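Local structure of gamma-glutamyl cyclotransferase (Homo sapiens, 3CRY) at residues A69-S74 against S124-N129; K50-N55 against Y130-P135; N55-T60 against S102-V107; W80-K85 against K148-P153. The protein catalyses the release of 5-oxoproline from gamma-glutamyl dipeptides, works as a homodimer, and can also induce release of cytochrome c from mitochondria. The protein carries 1 engineered substitution. One frame throughout, in Å; residues are numbered along the deposited sequence.

Interaction 1 of 4, residues A69-S74 against S124-N129; sequences ATIFQS and SYLMTN
Thr70 OG1 stands opposite the backbone N of its own residue (chi1 -172°), while Met127 CG swings back beside its own N, so that the hydroxyl faces the Met127 main chain and the thioether chain slants past the carbon side of the threonine. Met127 N donates to Thr70 OG1 over 2.9 Å, nearly straight at 168°. The hydroxyl spends its proton on a water 2.6 Å from Thr70 OG1; that water donates in turn to Ile71 O at 2.7 Å and Met127 O at 2.8 Å. The extended Met127 chain lays its CG 3.7 Å from Thr70 CB and carries CE on toward Ala69 O. On the other flank, Ile71 CG1 packs across Leu126 CB at 3.9 Å. A valine in place of Thr70 would probably leave both Met127 N and the water without their shared partner. Here two outer strands of different sheets, 68-74 and 119-126, meet almost orthogonally, at 88°. Ala69 N bonds to the hydroxyl of Tyr139, a probable substrate-binding residue, which places the junction next to the pocket. One hydroxyl that both accepts and donates, with its water, thus satisfies Ile71 O of one strand and the N and O of Met127, just past the end of the other, where the two strands have no backbone pairing.

Interaction 2 of 4, residues K50-N55 against Y130-P135; sequences KLDFGN and YESAPP
Gly54 and Ser132 form a non-hydrogen-bonded pair, and Asn55 and Glu131 the adjoining hydrogen-bonded pair, of a short antiparallel strand pairing that adds 130-132 to the border of a three-stranded sheet. The backbone bonds are Asn55 N to Glu131 O at 2.8 Å, Glu131 N to Asn55 O at 3.0 Å and Ala133 N to Phe53 O at 2.8 Å. Lacking a side chain, Gly54 lets its CA approach Ser132 CA to 4.0 Å, with Tyr130 CD2 close by. Among side-chain hydrogen bonds the short one is Tyr130 OH to Asp52 OD2, 2.6 Å, received on the anti lone pair and lying in the plane of the phenol ring at its edge. Tyr130 CG sits between its backbone N and carbonyl carbon (chi1 73°), which sends the ring back along strand 49-56 to Asp52, whose carboxylate plane is turned 68° from it. A weak bond from Phe53 N to Asp52 OD1 helps fix the other oxygen. The apolar contact is a CH-pi one: Pro135 CG stands 4.1 Å from the Phe53 ring centroid, over one face, while Tyr139 and Ile143 of helix 137-149 also touch this ring. Water links the polar ends of Asn55 and Glu131, donating to Glu131 OE1 at 2.5 Å.

Interaction 3 of 4, residues N55-T60 against S102-V107; sequences NSQGKT and SGMYVV
Two overlapping beta turns, a type II turn over Asn55-Gly58 and a type I' turn over Ser56-Lys59, end strand 49-56 and bring Ser56 and Gln57 against Gly103 and Met104, in the loop leading into strand 106-114. Ser56 OG donates to Met104 O over 2.6 Å, in the carbonyl plane and on a lone pair. One residue on, Gln57 NE2 donates to Gly103 O at 3.0 Å, nearly straight at 169°; its chain is bent at chi2, and the acceptor lies in the plane of the amide. Gly103 has no CB to obstruct that amide. The same NE2 also bonds to Gln73 O of the second subunit, so the turn reaches the dimer interface. A water within 2.9 Å of Ser56 OG lies equally near Gly103 O. Met104 folds back at chi2 and chi3 (-88°), which curls its thioether over the turn: CE comes to 3.7 Å from Ser56 CB, and SD to 4.0 Å from Gln57 CG. The Met104 side chain is about 6 Å from that of Gln98, the engineered residue at the position of the catalytic proton acceptor. Farther out along the turn, Lys59 NZ donates to a water 3.1 Å away, which a weak bond joins to Ser102 OG.

Interaction 4 of 4, residues W80-K85 against K148-P153; sequences WGVVWK and KENGLP
The Trp80 indole, on strand 77-87 of the five-stranded sheet, receives the Pro153 ring on one face: Pro153 CG lies 3.5 Å from the centroid of the six-membered ring and only 6° off its normal, a CH-pi contact, while Pro153 CD rests 3.6 Å from CD2 of the same tryptophan. The strand packs here on a Schellman motif that ends helix 137-149, with Gly151 at the C-prime position and Pro153 as the N-cap of the next helix. NE1 at the Trp80 indole edge bonds to Glu78 OE2, and Tyr156 of helix 154-161 also meets this ring. At Trp84, Val82 CG1 sits over one face, offset toward the rim. Asn150 approaches the Trp84 ring obliquely, its ND2 3.9 Å from Trp84 CZ2 and its amide plane turned 85° from the ring, but that nitrogen gives its hydrogen bonds to Leu26 O and Thr28 OG1. Val82 works with both branches, for chi1 of 167° puts CG2 opposite its carbonyl carbon, against Asn150 CB at 3.6 Å. With an alanine at Trp80 the proline would lose its aromatic platform, probably opening a gap between strand and helix junction and leaving Tyr156 without its ring neighbour. Leu152 sits between Trp80 and Val82: CD2 lies 4.1 Å from Trp80 CB, and CD1 3.8 Å from Val82 CG2.

How the interactions relate
From the N terminus the first halves come in the order 50-55, 55-60, 69-74 and 80-85, with Asn55 common to interactions 2 and 3. The closures follow in a different order. Residues 102-107 close interaction 3, 124-129 close interaction 1, and 130-135 close interaction 2, so interactions 1 and 3 cross each other and both nest inside interaction 2. Interaction 4, closed last by 148-153, crosses all three. The first three touch one another: Thr70 pairs with Asp52 through the backbone, and Ala69 O meets Tyr105 OH. Interaction 2 completes the three-stranded sheet; interactions 1 and 3 tie it to the five-stranded one, and both touch the second subunit. Interaction 4 joins the larger sheet to the junction between helices 137-149 and 154-161.

Interaction 1 of 4, residues A69-S74 against S124-N129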
loop_
_atom_site.group_PDB
_atom_site.type_symbol
_atom_site.label_atom_id
_atom_site.label_comp_id
_atom_site.label_asym_id
_atom_site.label_seq_id
_atom_site.Cartn_x
_atom_site.Cartn_y
_atom_site.Cartn_z
ATOM N N ALA A 69 9.129 9.882 6.205
ATOM C CA ALA A 69 9.393 9.290 4.901
ATOM C C ALA A 69 8.227 8.464 4.381
ATOM O O ALA A 69 7.586 7.739 5.140
ATOM C CB ALA A 69 10.658 8.412 4.951
ATOM N N THR A 70 8.013 8.551 3.077
ATOM C CA THR A 70 7.062 7.665 2.374
ATOM C C THR A 70 7.575 7.376 0.963
ATOM O O THR A 70 8.565 7.974 0.517
ATOM C CB THR A 70 5.626 8.254 2.371
ATOM O OG1 THR A 70 4.697 7.284 1.835
ATOM C CG2 THR A 70 5.562 9.550 1.504
ATOM N N ILE A 71 6.937 6.438 0.276
ATOM C CA ILE A 71 7.316 6.098 -1.115
ATOM C C ILE A 71 6.045 5.971 -1.933
ATOM O O ILE A 71 4.959 5.676 -1.388
ATOM C CB ILE A 71 8.155 4.796 -1.217
ATOM C CG1 ILE A 71 7.415 3.599 -0.575
ATOM C CG2 ILE A 71 9.562 5.002 -0.571
ATOM C CD1 ILE A 71 8.126 2.226 -0.698
ATOM N N PHE A 72 6.163 6.240 -3.228
ATOM C CA PHE A 72 5.013 6.062 -4.119
ATOM C C PHE A 72 5.469 5.586 -5.495
ATOM O O PHE A 72 6.634 5.769 -5.863
ATOM C CB PHE A 72 4.135 7.322 -4.171
ATOM C CG PHE A 72 4.807 8.543 -4.777
ATOM C CD1 PHE A 72 4.929 8.680 -6.167
ATOM C CD2 PHE A 72 5.269 9.578 -3.956
ATOM C CE1 PHE A 72 5.526 9.825 -6.723
ATOM C CE2 PHE A 72 5.861 10.727 -4.501
ATOM C CZ PHE A 72 5.992 10.853 -5.876
ATOM N N GLN A 73 4.576 4.923 -6.226
ATOM C CA GLN A 73 4.962 4.365 -7.533
ATOM C C GLN A 73 5.260 5.448 -8.572
ATOM O O GLN A 73 4.478 6.400 -8.758
ATOM C CB GLN A 73 3.891 3.369 -8.000
ATOM C CG GLN A 73 3.924 2.100 -7.160
ATOM C CD GLN A 73 2.675 1.293 -7.280
ATOM O OE1 GLN A 73 1.573 1.795 -7.010
ATOM N NE2 GLN A 73 2.830 0.023 -7.681
ATOM N N SER A 74 6.409 5.305 -9.227
ATOM C CA SER A 74 6.911 6.301 -10.179
ATOM C C SER A 74 7.858 5.610 -11.168
ATOM O O SER A 74 9.020 5.333 -10.833
ATOM C CB SER A 74 7.641 7.415 -9.409
ATOM O OG SER A 74 7.980 8.518 -10.244
ATOM N N SER A 124 6.874 -3.852 3.859
ATOM C CA SER A 124 7.222 -2.442 4.060
ATOM C C SER A 124 5.948 -1.664 4.374
ATOM O O SER A 124 4.906 -2.279 4.697
ATOM C CB SER A 124 7.959 -1.867 2.821
ATOM O OG SER A 124 8.702 -0.697 3.179
ATOM N N TYR A 125 6.032 -0.331 4.288
ATOM C CA TYR A 125 4.965 0.605 4.681
ATOM C C TYR A 125 5.033 1.816 3.796
ATOM O O TYR A 125 6.128 2.238 3.415
ATOM C CB TYR A 125 5.150 1.076 6.133
ATOM C CG TYR A 125 5.100 -0.073 7.119
ATOM C CD1 TYR A 125 3.883 -0.472 7.678
ATOM C CD2 TYR A 125 6.261 -0.780 7.453
ATOM C CE1 TYR A 125 3.824 -1.546 8.574
ATOM C CE2 TYR A 125 6.211 -1.856 8.345
ATOM C CZ TYR A 125 4.986 -2.226 8.892
ATOM O OH TYR A 125 4.945 -3.281 9.759
ATOM N N LEU A 126 3.862 2.369 3.467
ATOM C CA LEU A 126 3.821 3.706 2.864
ATOM C C LEU A 126 2.553 4.473 3.248
ATOM O O LEU A 126 1.576 3.872 3.730
ATOM C CB LEU A 126 4.029 3.617 1.344
ATOM C CG LEU A 126 3.001 2.779 0.547
ATOM C CD1 LEU A 126 1.628 3.431 0.446
ATOM C CD2 LEU A 126 3.573 2.497 -0.861
ATOM N N MET A 127 2.573 5.799 3.072
ATOM C CA MET A 127 1.409 6.635 3.414
ATOM C C MET A 127 0.413 6.625 2.251
ATOM O O MET A 127 0.828 6.650 1.087
ATOM C CB MET A 127 1.855 8.076 3.641
ATOM C CG MET A 127 2.797 8.253 4.787
ATOM S SD MET A 127 3.314 10.007 4.862
ATOM C CE MET A 127 4.524 9.860 6.160
ATOM N N THR A 128 -0.883 6.614 2.557
ATOM C CA THR A 128 -1.908 6.683 1.508
ATOM C C THR A 128 -2.672 8.005 1.466
ATOM O O THR A 128 -3.406 8.265 0.495
ATOM C CB THR A 128 -2.952 5.545 1.637
ATOM O OG1 THR A 128 -3.693 5.705 2.855
ATOM C CG2 THR A 128 -2.282 4.168 1.646
ATOM N N ASN A 129 -2.502 8.827 2.506
ATOM C CA ASN A 129 -3.218 10.080 2.610
ATOM C C ASN A 129 -2.311 11.035 3.365
ATOM O O ASN A 129 -2.201 10.961 4.586
ATOM C CB ASN A 129 -4.555 9.856 3.368
ATOM C CG ASN A 129 -5.424 11.097 3.403
ATOM O OD1 ASN A 129 -4.993 12.183 2.984
ATOM N ND2 ASN A 129 -6.648 10.959 3.903
HETATM O O HOH W 1 3.199 7.402 -0.280
#

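Interaction 2 of 4, residues K50-N55 against Y130-P135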
loop_
_atom_site.group_PDB
_atom_site.type_symbol
_atom_site.label_atom_id
_atom_site.label_comp_id
_atom_site.label_asym_id
_atom_site.label_seq_id
_atom_site.Cartn_x
_atom_site.Cartn_y
_atom_site.Cartn_z
ATOM N N LYS A 50 9.506 6.308 -5.780
ATOM C CA LYS A 50 10.200 7.567 -5.472
ATOM C C LYS A 50 10.013 7.896 -3.996
ATOM O O LYS A 50 8.916 7.686 -3.442
ATOM C CB LYS A 50 9.645 8.703 -6.341
ATOM C CG LYS A 50 10.277 10.066 -6.105
ATOM C CD LYS A 50 9.646 11.132 -7.027
ATOM C CE LYS A 50 10.330 12.491 -6.881
ATOM N NZ LYS A 50 11.566 12.553 -7.709
ATOM N N LEU A 51 11.065 8.416 -3.367
ATOM C CA LEU A 51 11.034 8.807 -1.953
ATOM C C LEU A 51 10.397 10.201 -1.796
ATOM O O LEU A 51 10.672 11.118 -2.585
ATOM C CB LEU A 51 12.482 8.825 -1.410
ATOM C CG LEU A 51 12.700 9.148 0.074
ATOM C CD1 LEU A 51 12.235 8.009 0.960
ATOM C CD2 LEU A 51 14.167 9.444 0.325
ATOM N N ASP A 52 9.562 10.378 -0.775
ATOM C CA ASP A 52 8.951 11.675 -0.496
ATOM C C ASP A 52 8.888 11.811 1.031
ATOM O O ASP A 52 9.203 10.854 1.767
ATOM C CB ASP A 52 7.547 11.772 -1.121
ATOM C CG ASP A 52 7.003 13.197 -1.192
ATOM O OD1 ASP A 52 7.745 14.192 -0.983
ATOM O OD2 ASP A 52 5.785 13.313 -1.447
ATOM N N PHE A 53 8.541 13.008 1.501
ATOM C CA PHE A 53 8.340 13.266 2.937
ATOM C C PHE A 53 7.046 14.016 3.132
ATOM O O PHE A 53 6.713 14.899 2.345
ATOM C CB PHE A 53 9.523 14.062 3.557
ATOM C CG PHE A 53 10.837 13.326 3.477
ATOM C CD1 PHE A 53 11.576 13.319 2.286
ATOM C CD2 PHE A 53 11.298 12.568 4.556
ATOM C CE1 PHE A 53 12.773 12.600 2.188
ATOM C CE2 PHE A 53 12.514 11.857 4.482
ATOM C CZ PHE A 53 13.255 11.869 3.288
ATOM N N GLY A 54 6.314 13.663 4.184
ATOM C CA GLY A 54 5.066 14.364 4.435
ATOM C C GLY A 54 4.450 14.175 5.792
ATOM O O GLY A 54 4.979 13.459 6.656
ATOM N N ASN A 55 3.307 14.827 5.939
ATOM C CA ASN A 55 2.509 14.812 7.151
ATOM C C ASN A 55 1.307 13.919 6.891
ATOM O O ASN A 55 0.372 14.306 6.174
ATOM C CB ASN A 55 2.070 16.241 7.482
ATOM C CG ASN A 55 3.248 17.142 7.830
ATOM O OD1 ASN A 55 4.262 16.675 8.352
ATOM N ND2 ASN A 55 3.130 18.440 7.510
ATOM N N TYR A 130 -1.595 11.883 2.629
ATOM C CA TYR A 130 -0.649 12.799 3.298
ATOM C C TYR A 130 -0.449 14.102 2.553
ATOM O O TYR A 130 -0.797 14.206 1.384
ATOM C CB TYR A 130 0.721 12.111 3.499
ATOM C CG TYR A 130 1.562 11.929 2.227
ATOM C CD1 TYR A 130 1.339 10.860 1.341
ATOM C CD2 TYR A 130 2.593 12.821 1.921
ATOM C CE1 TYR A 130 2.131 10.699 0.170
ATOM C CE2 TYR A 130 3.375 12.676 0.753
ATOM C CZ TYR A 130 3.136 11.617 -0.117
ATOM O OH TYR A 130 3.929 11.477 -1.250
ATOM N N GLU A 131 0.139 15.081 3.247
ATOM C CA GLU A 131 0.533 16.366 2.639
ATOM C C GLU A 131 2.064 16.445 2.617
ATOM O O GLU A 131 2.697 16.266 3.661
ATOM C CB GLU A 131 -0.069 17.537 3.430
ATOM C CG GLU A 131 -1.607 17.682 3.287
ATOM C CD GLU A 131 -2.279 18.485 4.420
ATOM O OE1 GLU A 131 -1.575 19.162 5.212
ATOM O OE2 GLU A 131 -3.528 18.441 4.514
ATOM N N SER A 132 2.646 16.670 1.430
ATOM C CA SER A 132 4.092 16.709 1.281
ATOM C C SER A 132 4.674 17.827 2.152
ATOM O O SER A 132 4.117 18.926 2.216
ATOM C CB SER A 132 4.478 16.888 -0.184
ATOM O OG SER A 132 5.818 16.494 -0.399
ATOM N N ALA A 133 5.777 17.530 2.850
ATOM C CA ALA A 133 6.423 18.497 3.755
ATOM C C ALA A 133 7.850 18.056 4.050
ATOM O O ALA A 133 8.099 16.860 4.273
ATOM C CB ALA A 133 5.649 18.660 5.047
ATOM N N PRO A 134 8.790 19.025 4.074
ATOM C CA PRO A 134 10.193 18.658 4.295
ATOM C C PRO A 134 10.477 18.035 5.666
ATOM O O PRO A 134 9.831 18.395 6.667
ATOM C CB PRO A 134 10.963 19.981 4.142
ATOM C CG PRO A 134 9.986 21.003 3.705
ATOM C CD PRO A 134 8.587 20.474 3.869
ATOM N N PRO A 135 11.477 17.129 5.720
ATOM C CA PRO A 135 11.841 16.523 6.999
ATOM C C PRO A 135 12.589 17.520 7.890
ATOM O O PRO A 135 13.171 18.498 7.381
ATOM C CB PRO A 135 12.804 15.391 6.593
ATOM C CG PRO A 135 13.452 15.903 5.288
ATOM C CD PRO A 135 12.327 16.655 4.600
HETATM O O HOH W 2 8.543 16.606 0.817
HETATM O O HOH W 3 0.666 19.457 6.169
#

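Interaction 3 of 4, residues N55-T60 against S102-V107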
loop_
_atom_site.group_PDB
_atom_site.type_symbol
_atom_site.label_atom_id
_atom_site.label_comp_id
_atom_site.label_asym_id
_atom_site.label_seq_id
_atom_site.Cartn_x
_atom_site.Cartn_y
_atom_site.Cartn_z
ATOM N N ASN A 55 3.307 14.827 5.939
ATOM C CA ASN A 55 2.509 14.812 7.151
ATOM C C ASN A 55 1.307 13.919 6.891
ATOM O O ASN A 55 0.372 14.306 6.174
ATOM C CB ASN A 55 2.070 16.241 7.482
ATOM C CG ASN A 55 3.248 17.142 7.830
ATOM O OD1 ASN A 55 4.262 16.675 8.352
ATOM N ND2 ASN A 55 3.130 18.440 7.510
ATOM N N SER A 56 1.350 12.712 7.443
ATOM C CA SER A 56 0.288 11.743 7.164
ATOM C C SER A 56 -0.992 12.212 7.839
ATOM O O SER A 56 -0.969 12.653 8.988
ATOM C CB SER A 56 0.688 10.342 7.655
ATOM O OG SER A 56 -0.112 9.352 7.022
ATOM N N GLN A 57 -2.112 12.133 7.119
ATOM C CA GLN A 57 -3.405 12.594 7.655
ATOM C C GLN A 57 -3.331 14.081 8.070
ATOM O O GLN A 57 -4.079 14.534 8.947
ATOM C CB GLN A 57 -3.872 11.706 8.826
ATOM C CG GLN A 57 -4.005 10.207 8.506
ATOM C CD GLN A 57 -5.104 9.923 7.489
ATOM O OE1 GLN A 57 -6.027 10.733 7.311
ATOM N NE2 GLN A 57 -5.012 8.783 6.820
ATOM N N GLY A 58 -2.411 14.816 7.441
ATOM C CA GLY A 58 -2.210 16.244 7.720
ATOM C C GLY A 58 -1.550 16.535 9.068
ATOM O O GLY A 58 -1.490 17.693 9.510
ATOM N N LYS A 59 -1.040 15.509 9.733
ATOM C CA LYS A 59 -0.538 15.685 11.101
ATOM C C LYS A 59 0.976 15.752 11.080
ATOM O O LYS A 59 1.626 14.939 10.421
ATOM C CB LYS A 59 -0.981 14.534 12.011
ATOM C CG LYS A 59 -2.482 14.350 12.133
ATOM C CD LYS A 59 -2.780 13.219 13.106
ATOM C CE LYS A 59 -4.267 13.101 13.336
ATOM N NZ LYS A 59 -4.541 12.128 14.435
ATOM N N THR A 60 1.543 16.718 11.791
ATOM C CA THR A 60 3.002 16.791 11.920
ATOM C C THR A 60 3.500 15.882 13.041
ATOM O O THR A 60 3.075 16.002 14.199
ATOM C CB THR A 60 3.449 18.232 12.199
ATOM O OG1 THR A 60 3.079 19.045 11.090
ATOM C CG2 THR A 60 4.981 18.320 12.414
ATOM N N SER A 102 -4.074 4.111 13.122
ATOM C CA SER A 102 -4.510 5.510 13.053
ATOM C C SER A 102 -4.418 6.076 11.629
ATOM O O SER A 102 -4.611 7.274 11.399
ATOM C CB SER A 102 -3.748 6.376 14.072
ATOM O OG SER A 102 -2.386 6.500 13.735
ATOM N N GLY A 103 -4.116 5.199 10.672
ATOM C CA GLY A 103 -4.152 5.586 9.267
ATOM C C GLY A 103 -2.875 6.230 8.786
ATOM O O GLY A 103 -2.878 6.873 7.713
ATOM N N MET A 104 -1.786 6.082 9.554
ATOM C CA MET A 104 -0.556 6.801 9.204
ATOM C C MET A 104 0.184 6.166 8.018
ATOM O O MET A 104 0.644 6.869 7.105
ATOM C CB MET A 104 0.358 7.034 10.429
ATOM C CG MET A 104 -0.346 7.863 11.545
ATOM S SD MET A 104 -0.976 9.522 11.046
ATOM C CE MET A 104 0.486 10.536 11.335
ATOM N N TYR A 105 0.300 4.842 8.060
ATOM C CA TYR A 105 0.882 4.043 6.985
ATOM C C TYR A 105 0.001 2.824 6.762
ATOM O O TYR A 105 -0.735 2.396 7.665
ATOM C CB TYR A 105 2.277 3.544 7.376
ATOM C CG TYR A 105 3.383 4.606 7.414
ATOM C CD1 TYR A 105 3.587 5.377 8.556
ATOM C CD2 TYR A 105 4.216 4.811 6.326
ATOM C CE1 TYR A 105 4.612 6.320 8.615
ATOM C CE2 TYR A 105 5.254 5.762 6.359
ATOM C CZ TYR A 105 5.434 6.515 7.506
ATOM O OH TYR A 105 6.434 7.440 7.562
ATOM N N VAL A 106 0.099 2.263 5.556
ATOM C CA VAL A 106 -0.487 0.964 5.249
ATOM C C VAL A 106 0.647 -0.047 5.068
ATOM O O VAL A 106 1.777 0.334 4.655
ATOM C CB VAL A 106 -1.403 1.044 3.997
ATOM C CG1 VAL A 106 -0.563 1.229 2.728
ATOM C CG2 VAL A 106 -2.290 -0.206 3.905
ATOM N N VAL A 107 0.384 -1.314 5.418
ATOM C CA VAL A 107 1.326 -2.401 5.146
ATOM C C VAL A 107 1.334 -2.735 3.662
ATOM O O VAL A 107 0.266 -2.913 3.068
ATOM C CB VAL A 107 0.960 -3.708 5.934
ATOM C CG1 VAL A 107 1.880 -4.847 5.535
ATOM C CG2 VAL A 107 0.976 -3.469 7.428
HETATM O O HOH W 4 -1.686 7.777 5.171
HETATM O O HOH W 5 -2.432 9.878 14.342
#

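Interaction 4 of 4, residues W80-K85 against K148-P153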
loop_
_atom_site.group_PDB
_atom_site.type_symbol
_atom_site.label_atom_id
_atom_site.label_comp_id
_atom_site.label_asym_id
_atom_site.label_seq_id
_atom_site.Cartn_x
_atom_site.Cartn_y
_atom_site.Cartn_z
ATOM N N TRP A 80 16.580 3.134 -2.599
ATOM C CA TRP A 80 17.454 2.158 -1.938
ATOM C C TRP A 80 17.131 2.082 -0.456
ATOM O O TRP A 80 16.775 3.089 0.166
ATOM C CB TRP A 80 18.922 2.537 -2.117
ATOM C CG TRP A 80 19.458 2.210 -3.499
ATOM C CD1 TRP A 80 19.424 3.010 -4.609
ATOM C CD2 TRP A 80 20.109 0.999 -3.892
ATOM N NE1 TRP A 80 20.028 2.371 -5.674
ATOM C CE2 TRP A 80 20.452 1.133 -5.259
ATOM C CE3 TRP A 80 20.441 -0.188 -3.223
ATOM C CZ2 TRP A 80 21.107 0.117 -5.968
ATOM C CZ3 TRP A 80 21.094 -1.210 -3.947
ATOM C CH2 TRP A 80 21.423 -1.030 -5.298
ATOM N N GLY A 81 17.294 0.897 0.119
ATOM C CA GLY A 81 17.029 0.743 1.532
ATOM C C GLY A 81 17.766 -0.451 2.111
ATOM O O GLY A 81 18.594 -1.077 1.442
ATOM N N VAL A 82 17.437 -0.748 3.364
ATOM C CA VAL A 82 18.038 -1.856 4.115
ATOM C C VAL A 82 16.954 -2.890 4.373
ATOM O O VAL A 82 15.858 -2.540 4.841
ATOM C CB VAL A 82 18.617 -1.398 5.494
ATOM C CG1 VAL A 82 18.952 -2.627 6.393
ATOM C CG2 VAL A 82 19.857 -0.513 5.277
ATOM N N VAL A 83 17.275 -4.145 4.065
ATOM C CA VAL A 83 16.414 -5.282 4.403
ATOM C C VAL A 83 16.850 -5.820 5.766
ATOM O O VAL A 83 18.031 -6.192 5.960
ATOM C CB VAL A 83 16.440 -6.392 3.317
ATOM C CG1 VAL A 83 15.562 -7.541 3.737
ATOM C CG2 VAL A 83 15.965 -5.815 1.944
ATOM N N TRP A 84 15.890 -5.853 6.693
ATOM C CA TRP A 84 16.073 -6.414 8.034
ATOM C C TRP A 84 15.379 -7.765 8.172
ATOM O O TRP A 84 14.241 -7.932 7.731
ATOM C CB TRP A 84 15.492 -5.470 9.102
ATOM C CG TRP A 84 16.157 -4.116 9.156
ATOM C CD1 TRP A 84 15.711 -2.965 8.571
ATOM C CD2 TRP A 84 17.386 -3.782 9.822
ATOM N NE1 TRP A 84 16.584 -1.931 8.824
ATOM C CE2 TRP A 84 17.621 -2.401 9.592
ATOM C CE3 TRP A 84 18.304 -4.513 10.605
ATOM C CZ2 TRP A 84 18.760 -1.724 10.109
ATOM C CZ3 TRP A 84 19.437 -3.844 11.115
ATOM C CH2 TRP A 84 19.653 -2.457 10.855
ATOM N N LYS A 85 16.051 -8.724 8.813
ATOM C CA LYS A 85 15.405 -9.999 9.142
ATOM C C LYS A 85 14.852 -9.914 10.558
ATOM O O LYS A 85 15.582 -9.582 11.513
ATOM C CB LYS A 85 16.415 -11.143 9.048
ATOM C CG LYS A 85 15.804 -12.534 9.218
ATOM C CD LYS A 85 16.926 -13.560 9.083
ATOM C CE LYS A 85 16.403 -14.937 8.751
ATOM N NZ LYS A 85 17.517 -15.926 8.915
ATOM N N LYS A 148 24.764 5.627 5.441
ATOM C CA LYS A 148 26.217 5.473 5.426
ATOM C C LYS A 148 26.644 4.208 6.178
ATOM O O LYS A 148 27.423 3.400 5.666
ATOM C CB LYS A 148 26.851 6.709 6.064
ATOM C CG LYS A 148 28.356 6.666 6.096
ATOM C CD LYS A 148 28.880 8.016 6.559
ATOM C CE LYS A 148 30.346 8.142 6.246
ATOM N NZ LYS A 148 31.120 7.719 7.422
ATOM N N GLU A 149 26.101 4.025 7.382
ATOM C CA GLU A 149 26.439 2.890 8.249
ATOM C C GLU A 149 26.194 1.544 7.575
ATOM O O GLU A 149 26.984 0.604 7.728
ATOM C CB GLU A 149 25.594 2.979 9.524
ATOM C CG GLU A 149 25.639 1.767 10.442
ATOM C CD GLU A 149 24.648 1.903 11.589
ATOM O OE1 GLU A 149 23.435 1.719 11.333
ATOM O OE2 GLU A 149 25.076 2.224 12.727
ATOM N N ASN A 150 25.070 1.447 6.873
ATOM C CA ASN A 150 24.648 0.179 6.296
ATOM C C ASN A 150 24.995 -0.018 4.816
ATOM O O ASN A 150 24.521 -0.950 4.182
ATOM C CB ASN A 150 23.171 -0.100 6.649
ATOM C CG ASN A 150 22.999 -0.558 8.094
ATOM O OD1 ASN A 150 23.753 -1.409 8.593
ATOM N ND2 ASN A 150 22.029 0.021 8.790
ATOM N N GLY A 151 25.826 0.870 4.276
ATOM C CA GLY A 151 26.424 0.672 2.950
ATOM C C GLY A 151 25.515 0.868 1.743
ATOM O O GLY A 151 25.663 0.154 0.748
ATOM N N LEU A 152 24.583 1.828 1.793
ATOM C CA LEU A 152 23.812 2.142 0.575
ATOM C C LEU A 152 24.768 2.751 -0.472
ATOM O O LEU A 152 25.801 3.321 -0.105
ATOM C CB LEU A 152 22.648 3.094 0.890
ATOM C CG LEU A 152 21.324 2.459 1.325
ATOM C CD1 LEU A 152 21.427 1.485 2.454
ATOM C CD2 LEU A 152 20.307 3.539 1.629
ATOM N N PRO A 153 24.448 2.612 -1.779
ATOM C CA PRO A 153 25.353 3.159 -2.811
ATOM C C PRO A 153 25.691 4.634 -2.588
ATOM O O PRO A 153 24.831 5.430 -2.194
ATOM C CB PRO A 153 24.574 2.923 -4.125
ATOM C CG PRO A 153 23.763 1.660 -3.813
ATOM C CD PRO A 153 23.282 1.940 -2.386
#